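Local coordinates for CAMK/CAMK2 protein kinase (Salpingoeca rosetta, PDB 5IG1) that probably phosphorylates serine and threonine residues of proteins using ATP, under calmodulin control, this chain carrying its kinase domain, at residues R65-C70 with F163-I168; G172-F178 with I190-D196. All coordinates share one frame; numbering follows the deposited sequence.

Interaction 1. Residues R65-C70 with F163-I168; sequences REIGIC and FGLAVI
E66 and G164 bring the helix 65-70 and the loop 163-168 closest, with their CA atoms 4.8 Å apart. The first segment is a piece of the kinase C-helix; the second starts at the F and G of the DFG motif, makes a type I turn from F163 to A166, closed by a weak bond from A166 N to F163 O, and runs into a short strand. No direct hydrogen bond joins them. A water makes the polar link, accepting from R65 NE and donating to G164 O and to A166 O, the latter 3.0 Å from it.

The rest is side-chain packing. E66 reaches out along the turn with CG anti to the backbone N (chi1 -178°) and the chain extended beyond; its CG lies 3.7 Å from F163 C, and its OE2 continues to K48 in a salt bridge. Replacing E66 by an alanine would take away the carboxylate, and K48 would probably lose its salt-bridge mate while the backbone of F163 and G164 lost its cover. I69 packs its CD1 against A166 CB at 3.6 Å, on the side of the turn that faces the helix, while its CG1 slides alongside I168 CG1 at 3.8 Å, the two chains running in opposite directions. C70 SG approaches the F163 ring obliquely, 59° off the ring normal and 3.8 Å from F163 CD1, a sulfur-aromatic contact. A166 CB lies in the plane of the same ring, at its edge.

The E66-K48 bridge and the packing of F163 beneath the helix are consistent with a DFG-in, C-helix-in arrangement. C70, which touches M81 of strand 81-86 as well as F163, itself edge-to-face with H139, fits an assembled regulatory spine, while I69 also touches I137 of strand 137-138, the antiparallel partner of strand 167-168.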
loop_
_atom_site.group_PDB
_atom_site.type_symbol
_atom_site.label_atom_id
_atom_site.label_comp_id
_atom_site.label_asym_id
_atom_site.label_seq_id
_atom_site.Cartn_x
_atom_site.Cartn_y
_atom_site.Cartn_z
ATOM N N ARG A 65 -12.140 -11.470 6.740
ATOM C CA ARG A 65 -11.751 -11.381 5.337
ATOM C C ARG A 65 -10.268 -11.058 5.215
ATOM O O ARG A 65 -9.534 -11.702 4.453
ATOM C CB ARG A 65 -12.594 -10.316 4.633
ATOM C CG ARG A 65 -12.958 -10.647 3.208
ATOM C CD ARG A 65 -13.406 -9.423 2.420
ATOM N NE ARG A 65 -14.054 -8.411 3.248
ATOM C CZ ARG A 65 -15.314 -8.470 3.661
ATOM N NH1 ARG A 65 -16.070 -9.505 3.336
ATOM N NH2 ARG A 65 -15.821 -7.498 4.409
ATOM N N GLU A 66 -9.808 -10.059 5.974
ATOM C CA GLU A 66 -8.392 -9.714 5.952
ATOM C C GLU A 66 -7.529 -10.908 6.329
ATOM O O GLU A 66 -6.439 -11.086 5.778
ATOM C CB GLU A 66 -8.128 -8.544 6.892
ATOM C CG GLU A 66 -6.694 -8.068 6.914
ATOM C CD GLU A 66 -6.471 -6.999 7.960
ATOM O OE1 GLU A 66 -7.477 -6.454 8.471
ATOM O OE2 GLU A 66 -5.298 -6.709 8.276
ATOM N N ILE A 67 -8.009 -11.748 7.244
ATOM C CA ILE A 67 -7.225 -12.896 7.690
ATOM C C ILE A 67 -7.143 -13.944 6.590
ATOM O O ILE A 67 -6.072 -14.506 6.325
ATOM C CB ILE A 67 -7.825 -13.479 8.979
ATOM C CG1 ILE A 67 -7.719 -12.461 10.113
ATOM C CG2 ILE A 67 -7.151 -14.788 9.330
ATOM C CD1 ILE A 67 -8.496 -12.843 11.343
ATOM N N GLY A 68 -8.272 -14.233 5.939
ATOM C CA GLY A 68 -8.242 -15.184 4.840
ATOM C C GLY A 68 -7.329 -14.733 3.719
ATOM O O GLY A 68 -6.475 -15.492 3.245
ATOM N N ILE A 69 -7.475 -13.475 3.299
ATOM C CA ILE A 69 -6.651 -12.954 2.212
ATOM C C ILE A 69 -5.180 -12.958 2.613
ATOM O O ILE A 69 -4.319 -13.451 1.875
ATOM C CB ILE A 69 -7.139 -11.550 1.809
ATOM C CG1 ILE A 69 -8.519 -11.670 1.152
ATOM C CG2 ILE A 69 -6.123 -10.851 0.906
ATOM C CD1 ILE A 69 -9.211 -10.355 0.870
ATOM N N CYS A 70 -4.878 -12.444 3.808
ATOM C CA CYS A 70 -3.492 -12.370 4.256
ATOM C C CYS A 70 -2.866 -13.749 4.402
ATOM O O CYS A 70 -1.651 -13.895 4.236
ATOM C CB CYS A 70 -3.401 -11.606 5.574
ATOM S SG CYS A 70 -3.095 -9.860 5.350
ATOM N N PHE A 163 -4.357 -5.360 4.295
ATOM C CA PHE A 163 -5.380 -5.874 3.392
ATOM C C PHE A 163 -6.777 -5.851 4.013
ATOM O O PHE A 163 -7.636 -6.653 3.634
ATOM C CB PHE A 163 -5.022 -7.291 2.943
ATOM C CG PHE A 163 -3.832 -7.348 2.040
ATOM C CD1 PHE A 163 -2.554 -7.387 2.561
ATOM C CD2 PHE A 163 -3.992 -7.352 0.667
ATOM C CE1 PHE A 163 -1.453 -7.435 1.726
ATOM C CE2 PHE A 163 -2.902 -7.398 -0.171
ATOM C CZ PHE A 163 -1.629 -7.439 0.357
ATOM N N GLY A 164 -7.017 -4.956 4.972
ATOM C CA GLY A 164 -8.332 -4.889 5.592
ATOM C C GLY A 164 -9.434 -4.537 4.610
ATOM O O GLY A 164 -10.555 -5.038 4.717
ATOM N N LEU A 165 -9.133 -3.680 3.639
ATOM C CA LEU A 165 -10.081 -3.334 2.589
ATOM C C LEU A 165 -10.005 -4.276 1.397
ATOM O O LEU A 165 -10.793 -4.125 0.455
ATOM C CB LEU A 165 -9.853 -1.892 2.121
ATOM C CG LEU A 165 -10.340 -0.807 3.080
ATOM C CD1 LEU A 165 -10.103 0.566 2.498
ATOM C CD2 LEU A 165 -11.811 -1.012 3.394
ATOM N N ALA A 166 -9.085 -5.240 1.421
ATOM C CA ALA A 166 -8.908 -6.148 0.298
ATOM C C ALA A 166 -10.167 -6.970 0.059
ATOM O O ALA A 166 -10.872 -7.359 0.991
ATOM C CB ALA A 166 -7.718 -7.075 0.545
ATOM N N VAL A 167 -10.445 -7.238 -1.218
ATOM C CA VAL A 167 -11.582 -8.054 -1.618
ATOM C C VAL A 167 -11.095 -9.137 -2.566
ATOM O O VAL A 167 -10.033 -9.029 -3.182
ATOM C CB VAL A 167 -12.698 -7.224 -2.285
ATOM C CG1 VAL A 167 -13.249 -6.196 -1.308
ATOM C CG2 VAL A 167 -12.177 -6.554 -3.546
ATOM N N ILE A 168 -11.900 -10.189 -2.681
ATOM C CA ILE A 168 -11.637 -11.295 -3.593
ATOM C C ILE A 168 -12.627 -11.202 -4.742
ATOM O O ILE A 168 -13.845 -11.227 -4.528
ATOM C CB ILE A 168 -11.741 -12.652 -2.887
ATOM C CG1 ILE A 168 -10.817 -12.686 -1.674
ATOM C CG2 ILE A 168 -11.387 -13.775 -3.849
ATOM C CD1 ILE A 168 -10.777 -14.023 -0.998
HETATM O O HOH W 1 -12.868 -6.161 2.829
#

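Interaction 2. Residues G172-F178 with I190-D196; sequences GPTYFGF and IRRVPYD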
loop_
_atom_site.group_PDB
_atom_site.type_symbol
_atom_site.label_atom_id
_atom_site.label_comp_id
_atom_site.label_asym_id
_atom_site.label_seq_id
_atom_site.Cartn_x
_atom_site.Cartn_y
_atom_site.Cartn_z
ATOM N N GLY A 172 -15.110 -11.661 -12.396
ATOM C CA GLY A 172 -14.825 -10.476 -13.169
ATOM C C GLY A 172 -15.256 -9.217 -12.445
ATOM O O GLY A 172 -15.498 -9.231 -11.235
ATOM N N PRO A 173 -15.362 -8.097 -13.182
ATOM C CA PRO A 173 -15.709 -6.817 -12.546
ATOM C C PRO A 173 -16.949 -6.902 -11.671
ATOM O O PRO A 173 -18.026 -7.296 -12.129
ATOM C CB PRO A 173 -15.928 -5.885 -13.743
ATOM C CG PRO A 173 -15.060 -6.453 -14.811
ATOM C CD PRO A 173 -15.105 -7.946 -14.624
ATOM N N THR A 174 -16.795 -6.536 -10.401
ATOM C CA THR A 174 -17.845 -6.680 -9.406
ATOM C C THR A 174 -17.831 -5.458 -8.499
ATOM O O THR A 174 -16.779 -4.864 -8.259
ATOM C CB THR A 174 -17.649 -7.969 -8.587
ATOM O OG1 THR A 174 -17.531 -9.089 -9.476
ATOM C CG2 THR A 174 -18.822 -8.206 -7.658
ATOM N N TYR A 175 -19.009 -5.069 -8.012
ATOM C CA TYR A 175 -19.096 -3.974 -7.055
ATOM C C TYR A 175 -18.746 -4.495 -5.668
ATOM O O TYR A 175 -19.409 -5.401 -5.155
ATOM C CB TYR A 175 -20.488 -3.342 -7.052
ATOM C CG TYR A 175 -20.556 -2.068 -6.227
ATOM C CD1 TYR A 175 -19.712 -0.996 -6.502
ATOM C CD2 TYR A 175 -21.454 -1.938 -5.174
ATOM C CE1 TYR A 175 -19.761 0.168 -5.754
ATOM C CE2 TYR A 175 -21.512 -0.771 -4.419
ATOM C CZ TYR A 175 -20.660 0.278 -4.716
ATOM O OH TYR A 175 -20.708 1.440 -3.976
ATOM N N PHE A 176 -17.702 -3.923 -5.067
ATOM C CA PHE A 176 -17.281 -4.276 -3.719
ATOM C C PHE A 176 -17.542 -3.157 -2.719
ATOM O O PHE A 176 -17.142 -3.273 -1.555
ATOM C CB PHE A 176 -15.799 -4.652 -3.710
ATOM C CG PHE A 176 -15.467 -5.815 -4.590
ATOM C CD1 PHE A 176 -15.613 -7.112 -4.131
ATOM C CD2 PHE A 176 -15.007 -5.612 -5.875
ATOM C CE1 PHE A 176 -15.306 -8.189 -4.941
ATOM C CE2 PHE A 176 -14.699 -6.682 -6.692
ATOM C CZ PHE A 176 -14.849 -7.972 -6.225
ATOM N N GLY A 177 -18.204 -2.085 -3.141
ATOM C CA GLY A 177 -18.450 -0.938 -2.295
ATOM C C GLY A 177 -17.482 0.199 -2.579
ATOM O O GLY A 177 -16.499 0.065 -3.315
ATOM N N PHE A 178 -17.781 1.342 -1.976
ATOM C CA PHE A 178 -16.964 2.542 -2.120
ATOM C C PHE A 178 -16.001 2.586 -0.937
ATOM O O PHE A 178 -16.392 2.925 0.183
ATOM C CB PHE A 178 -17.839 3.789 -2.194
ATOM C CG PHE A 178 -17.061 5.069 -2.324
ATOM C CD1 PHE A 178 -16.721 5.567 -3.570
ATOM C CD2 PHE A 178 -16.676 5.777 -1.197
ATOM C CE1 PHE A 178 -16.013 6.746 -3.690
ATOM C CE2 PHE A 178 -15.968 6.953 -1.310
ATOM C CZ PHE A 178 -15.642 7.440 -2.557
ATOM N N ILE A 190 -15.175 5.657 -7.805
ATOM C CA ILE A 190 -15.906 6.892 -7.542
ATOM C C ILE A 190 -17.261 6.854 -8.234
ATOM O O ILE A 190 -18.285 7.232 -7.650
ATOM C CB ILE A 190 -15.069 8.111 -7.975
ATOM C CG1 ILE A 190 -13.846 8.249 -7.071
ATOM C CG2 ILE A 190 -15.896 9.379 -7.934
ATOM C CD1 ILE A 190 -12.969 9.407 -7.423
ATOM N N ARG A 191 -17.294 6.367 -9.475
ATOM C CA ARG A 191 -18.539 6.164 -10.205
ATOM C C ARG A 191 -19.402 5.058 -9.607
ATOM O O ARG A 191 -20.551 4.902 -10.035
ATOM C CB ARG A 191 -18.242 5.847 -11.677
ATOM C CG ARG A 191 -17.494 6.956 -12.410
ATOM C CD ARG A 191 -17.375 6.694 -13.909
ATOM N NE ARG A 191 -16.622 5.478 -14.217
ATOM C CZ ARG A 191 -17.086 4.472 -14.955
ATOM N NH1 ARG A 191 -18.303 4.533 -15.479
ATOM N NH2 ARG A 191 -16.329 3.406 -15.181
ATOM N N ARG A 192 -18.876 4.303 -8.638
ATOM C CA ARG A 192 -19.589 3.192 -8.002
ATOM C C ARG A 192 -20.121 2.211 -9.044
ATOM O O ARG A 192 -21.269 1.763 -8.989
ATOM C CB ARG A 192 -20.709 3.698 -7.090
ATOM C CG ARG A 192 -20.229 4.675 -6.039
ATOM C CD ARG A 192 -21.073 4.644 -4.777
ATOM N NE ARG A 192 -20.596 5.627 -3.809
ATOM C CZ ARG A 192 -21.000 5.697 -2.544
ATOM N NH1 ARG A 192 -21.895 4.836 -2.080
ATOM N NH2 ARG A 192 -20.505 6.629 -1.741
ATOM N N VAL A 193 -19.276 1.887 -10.016
ATOM C CA VAL A 193 -19.569 0.854 -11.005
ATOM C C VAL A 193 -18.774 -0.381 -10.598
ATOM O O VAL A 193 -17.835 -0.264 -9.800
ATOM C CB VAL A 193 -19.213 1.316 -12.427
ATOM C CG1 VAL A 193 -19.890 2.637 -12.735
ATOM C CG2 VAL A 193 -17.706 1.438 -12.584
ATOM N N PRO A 194 -19.119 -1.574 -11.082
ATOM C CA PRO A 194 -18.303 -2.751 -10.762
ATOM C C PRO A 194 -16.869 -2.556 -11.229
ATOM O O PRO A 194 -16.617 -2.057 -12.329
ATOM C CB PRO A 194 -18.999 -3.882 -11.525
ATOM C CG PRO A 194 -20.406 -3.423 -11.647
ATOM C CD PRO A 194 -20.332 -1.940 -11.834
ATOM N N TYR A 195 -15.926 -2.940 -10.374
ATOM C CA TYR A 195 -14.516 -2.750 -10.669
ATOM C C TYR A 195 -13.752 -4.049 -10.435
ATOM O O TYR A 195 -14.330 -5.094 -10.122
ATOM C CB TYR A 195 -13.932 -1.595 -9.849
ATOM C CG TYR A 195 -14.200 -1.626 -8.365
ATOM C CD1 TYR A 195 -13.314 -2.247 -7.496
ATOM C CD2 TYR A 195 -15.308 -0.981 -7.825
ATOM C CE1 TYR A 195 -13.537 -2.253 -6.126
ATOM C CE2 TYR A 195 -15.543 -0.986 -6.455
ATOM C CZ TYR A 195 -14.651 -1.623 -5.615
ATOM O OH TYR A 195 -14.867 -1.634 -4.259
ATOM N N ASP A 196 -12.439 -3.978 -10.611
ATOM C CA ASP A 196 -11.592 -5.165 -10.642
ATOM C C ASP A 196 -10.200 -4.775 -10.151
ATOM O O ASP A 196 -10.032 -3.768 -9.455
ATOM C CB ASP A 196 -11.585 -5.771 -12.057
ATOM C CG ASP A 196 -11.064 -4.803 -13.110
ATOM O OD1 ASP A 196 -11.245 -3.576 -12.947
ATOM O OD2 ASP A 196 -10.471 -5.275 -14.106
#
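The activation segment of the kinase lies here against the loop that joins helix 187-190 to helix 198-213, with T174 and Y195 forming a single antiparallel hydrogen-bonded bridge. T174 N gives a bond of 2.9 Å to Y195 O, and Y195 N returns one of 3.0 Å to T174 O. The same threonine turns its OG1 back to G172 O at 2.7 Å.

Y195 gives the largest share of the contact. Its CB points away from the activation segment, but with CG between the backbone N and the carbonyl carbon (chi1 50°) the ring folds back beside the chain of 174-177. T174 O lies over one face of this ring, offset toward the rim. The phenol OH donates to G177 O at 2.5 Å, in the carbonyl plane and on a lone pair, and it also bonds R140, the arginine of the HRD motif; one hydroxyl thus links the catalytic loop, the activation segment and the loop 190-196. F176 packs beside it, CD2 3.7 Å from Y195 CE1, the ring planes meeting obliquely at 58°.

R192 serves the other end. It leaves helix 187-190 with positive phi in a Schellman motif, and its extended side chain meets two aromatics in turn, Y175 along the aliphatic part and F178 at the guanidinium. Y175 crosses it obliquely, its OH 3.3 Å from R192 CD. Beyond, the guanidinium and the F178 ring form an offset stack, centres 4.7 Å apart and planes at 17°, in which R192 NH2 sits over the ring face and F178 CB over the centre of the guanidinium. The ring of F178 also turns its edge to the end of the helix, where its CE1 comes 3.9 Å from I190 CA.

In the fold
Interaction 1 is largely buried and joins the C-helix of the N-terminal lobe to the DFG turn; interaction 2 lies at the surface, wholly within the C-terminal lobe, and ties the activation segment to the loop before helix 198-213. The first relies on aliphatic and sulfur-aromatic packing with one water as its polar link, the second on direct hydrogen bonds and an arginine-aromatic stack suited to an exposed setting. The two follow one another along the chain, and their centres are about 16 Å apart. They meet where F176 packs on V167 and I168, and R140 of the HRD motif is shared by both, since it also bonds L165 O.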